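Local coordinates for protein probable exosome complex exonuclease 2 (Archaeoglobus fulgidus, PDB 3M7N) that is a non-catalytic component of the archaeal exosome, an RNA-degrading complex, and probably contributes to shaping the active site of its Rrp41 partner, at residues H[166-169]-H[174-177]. Sequence-based numbering, arbitrary orientation.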
ATOM      1  N   PRO H 166      17.496 -23.651  26.760  1.00 42.18           N
ATOM      2  CA  PRO H 166      16.359 -24.056  27.588  1.00 47.42           C
ATOM      3  C   PRO H 166      16.048 -25.531  27.389  1.00 49.71           C
ATOM      4  O   PRO H 166      14.970 -25.858  26.897  1.00 48.40           O
ATOM      5  CB  PRO H 166      15.208 -23.222  27.015  1.00 45.54           C
ATOM      6  CG  PRO H 166      15.656 -22.834  25.595  1.00 43.04           C
ATOM      7  CD  PRO H 166      17.076 -23.306  25.397  1.00 40.45           C
ATOM      8  N   ALA H 167      16.974 -26.418  27.737  1.00 50.58           N
ATOM      9  CA  ALA H 167      16.749 -27.830  27.445  1.00 55.17           C
ATOM     10  C   ALA H 167      15.638 -28.398  28.331  1.00 53.93           C
ATOM     11  O   ALA H 167      14.770 -29.126  27.858  1.00 54.15           O
ATOM     12  CB  ALA H 167      18.040 -28.634  27.582  1.00 46.11           C
ATOM     13  N   GLU H 168      15.664 -28.042  29.611  1.00 53.29           N
ATOM     14  CA  GLU H 168      14.680 -28.540  30.565  1.00 55.02           C
ATOM     15  C   GLU H 168      13.269 -28.249  30.119  1.00 59.11           C
ATOM     16  O   GLU H 168      12.463 -29.158  29.961  1.00 66.27           O
ATOM     17  CB  GLU H 168      14.910 -27.916  31.931  1.00 54.68           C
ATOM     18  CG  GLU H 168      16.240 -28.300  32.515  1.00 60.00           C
ATOM     19  CD  GLU H 168      16.686 -27.328  33.564  1.00 67.57           C
ATOM     20  OE1 GLU H 168      15.803 -26.649  34.138  1.00 67.49           O
ATOM     21  OE2 GLU H 168      17.913 -27.237  33.805  1.00 67.39           O
ATOM     22  N   ARG H 169      12.971 -26.973  29.916  1.00 60.58           N
ATOM     23  CA  ARG H 169      11.653 -26.575  29.469  1.00 54.27           C
ATOM     24  C   ARG H 169      11.179 -27.496  28.371  1.00 55.85           C
ATOM     25  O   ARG H 169       9.990 -27.777  28.265  1.00 60.30           O
ATOM     26  CB  ARG H 169      11.662 -25.146  28.931  1.00 54.80           C
ATOM     27  CG  ARG H 169      10.328 -24.772  28.300  1.00 59.10           C
ATOM     28  CD  ARG H 169      10.425 -23.583  27.365  1.00 59.63           C
ATOM     29  NE  ARG H 169      11.253 -22.519  27.919  1.00 59.44           N
ATOM     30  CZ  ARG H 169      11.369 -21.314  27.377  1.00 55.86           C
ATOM     31  NH1 ARG H 169      12.159 -20.417  27.947  1.00 54.70           N
ATOM     32  NH2 ARG H 169      10.697 -21.006  26.268  1.00 52.35           N
ATOM     33  N   GLU H 174      19.400 -31.146  31.358  1.00 52.74           N
ATOM     34  CA  GLU H 174      19.843 -29.954  32.058  1.00 54.13           C
ATOM     35  C   GLU H 174      19.934 -28.795  31.074  1.00 56.25           C
ATOM     36  O   GLU H 174      20.231 -28.988  29.892  1.00 53.67           O
ATOM     37  CB  GLU H 174      21.237 -30.176  32.663  1.00 55.93           C
ATOM     38  CG  GLU H 174      21.323 -31.246  33.737  1.00 64.94           C
ATOM     39  CD  GLU H 174      20.926 -30.726  35.102  1.00 74.10           C
ATOM     40  OE1 GLU H 174      21.209 -29.541  35.392  1.00 77.06           O
ATOM     41  OE2 GLU H 174      20.332 -31.501  35.885  1.00 75.58           O
ATOM     42  N   ASP H 175      19.689 -27.589  31.569  1.00 55.45           N
ATOM     43  CA  ASP H 175      19.972 -26.386  30.814  1.00 47.52           C
ATOM     44  C   ASP H 175      21.495 -26.252  30.739  1.00 53.34           C
ATOM     45  O   ASP H 175      22.213 -26.793  31.586  1.00 52.12           O
ATOM     46  CB  ASP H 175      19.395 -25.162  31.533  1.00 51.14           C
ATOM     47  CG  ASP H 175      17.865 -25.060  31.438  1.00 50.25           C
ATOM     48  OD1 ASP H 175      17.214 -25.841  30.708  1.00 53.30           O
ATOM     49  OD2 ASP H 175      17.315 -24.154  32.097  1.00 50.38           O
ATOM     50  N   TYR H 176      21.990 -25.539  29.730  1.00 46.87           N
ATOM     51  CA  TYR H 176      23.406 -25.175  29.684  1.00 44.98           C
ATOM     52  C   TYR H 176      23.639 -23.859  28.951  1.00 40.84           C
ATOM     53  O   TYR H 176      22.862 -23.477  28.076  1.00 36.60           O
ATOM     54  CB  TYR H 176      24.244 -26.275  29.030  1.00 36.63           C
ATOM     55  CG  TYR H 176      23.835 -26.588  27.616  1.00 36.53           C
ATOM     56  CD1 TYR H 176      22.770 -27.432  27.361  1.00 40.70           C
ATOM     57  CD2 TYR H 176      24.512 -26.041  26.534  1.00 38.16           C
ATOM     58  CE1 TYR H 176      22.380 -27.723  26.069  1.00 40.27           C
ATOM     59  CE2 TYR H 176      24.133 -26.341  25.230  1.00 36.42           C
ATOM     60  CZ  TYR H 176      23.064 -27.180  25.013  1.00 37.85           C
ATOM     61  OH  TYR H 176      22.662 -27.489  23.743  1.00 43.75           O
ATOM     62  N   LEU H 177      24.727 -23.186  29.315  1.00 37.11           N
ATOM     63  CA  LEU H 177      25.199 -22.019  28.592  1.00 37.64           C
ATOM     64  C   LEU H 177      25.485 -22.344  27.130  1.00 41.84           C
ATOM     65  O   LEU H 177      26.130 -23.347  26.818  1.00 41.39           O
ATOM     66  CB  LEU H 177      26.455 -21.472  29.251  1.00 36.63           C
ATOM     67  CG  LEU H 177      26.306 -21.196  30.745  1.00 42.39           C
ATOM     68  CD1 LEU H 177      27.474 -20.363  31.263  1.00 46.88           C
ATOM     69  CD2 LEU H 177      24.966 -20.498  31.029  1.00 43.29           C
TER
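The connection between the two short antiparallel strands 164-165 and 176-177 of this RNase PH-fold subunit is held closed at its base by Glu-168 and Asp-175, in a reciprocal pair of side-chain-to-backbone hydrogen bonds. Asp-175 OD1 accepts the backbone N of Glu-168 at 2.9 Å, nearly straight out from its C-O bond, within the short run 167-169, whose backbone angles are helical. In return, the backbone N of Asp-175 donates to Glu-168 OE2 over 2.9 Å, reaching the anti side of that carboxylate from 31° out of its plane. Both side chains set CG beside their own backbone N (chi1 -73° in Asp-175), and Glu-168 then runs on extended to reach across. The two carboxylates stack with planes 6° apart, Glu-168 OE2 lying 3.5 Å from Asp-175 OD1; such proximity of like charges would tend to raise the pKa of one acid. A leucine in place of the aspartate would probably leave the N-H of Glu-168 without its mate and the connection less firmly closed. Within the same loop, Arg-169 forms a salt bridge through NH1 with Glu-46 and a hydrogen bond from NH2 to Glu-87 O of the neighbouring exosome complex exonuclease 1 chain. Next to the paired acids, Ala-167 CB rests 3.2 Å from Glu-174 O.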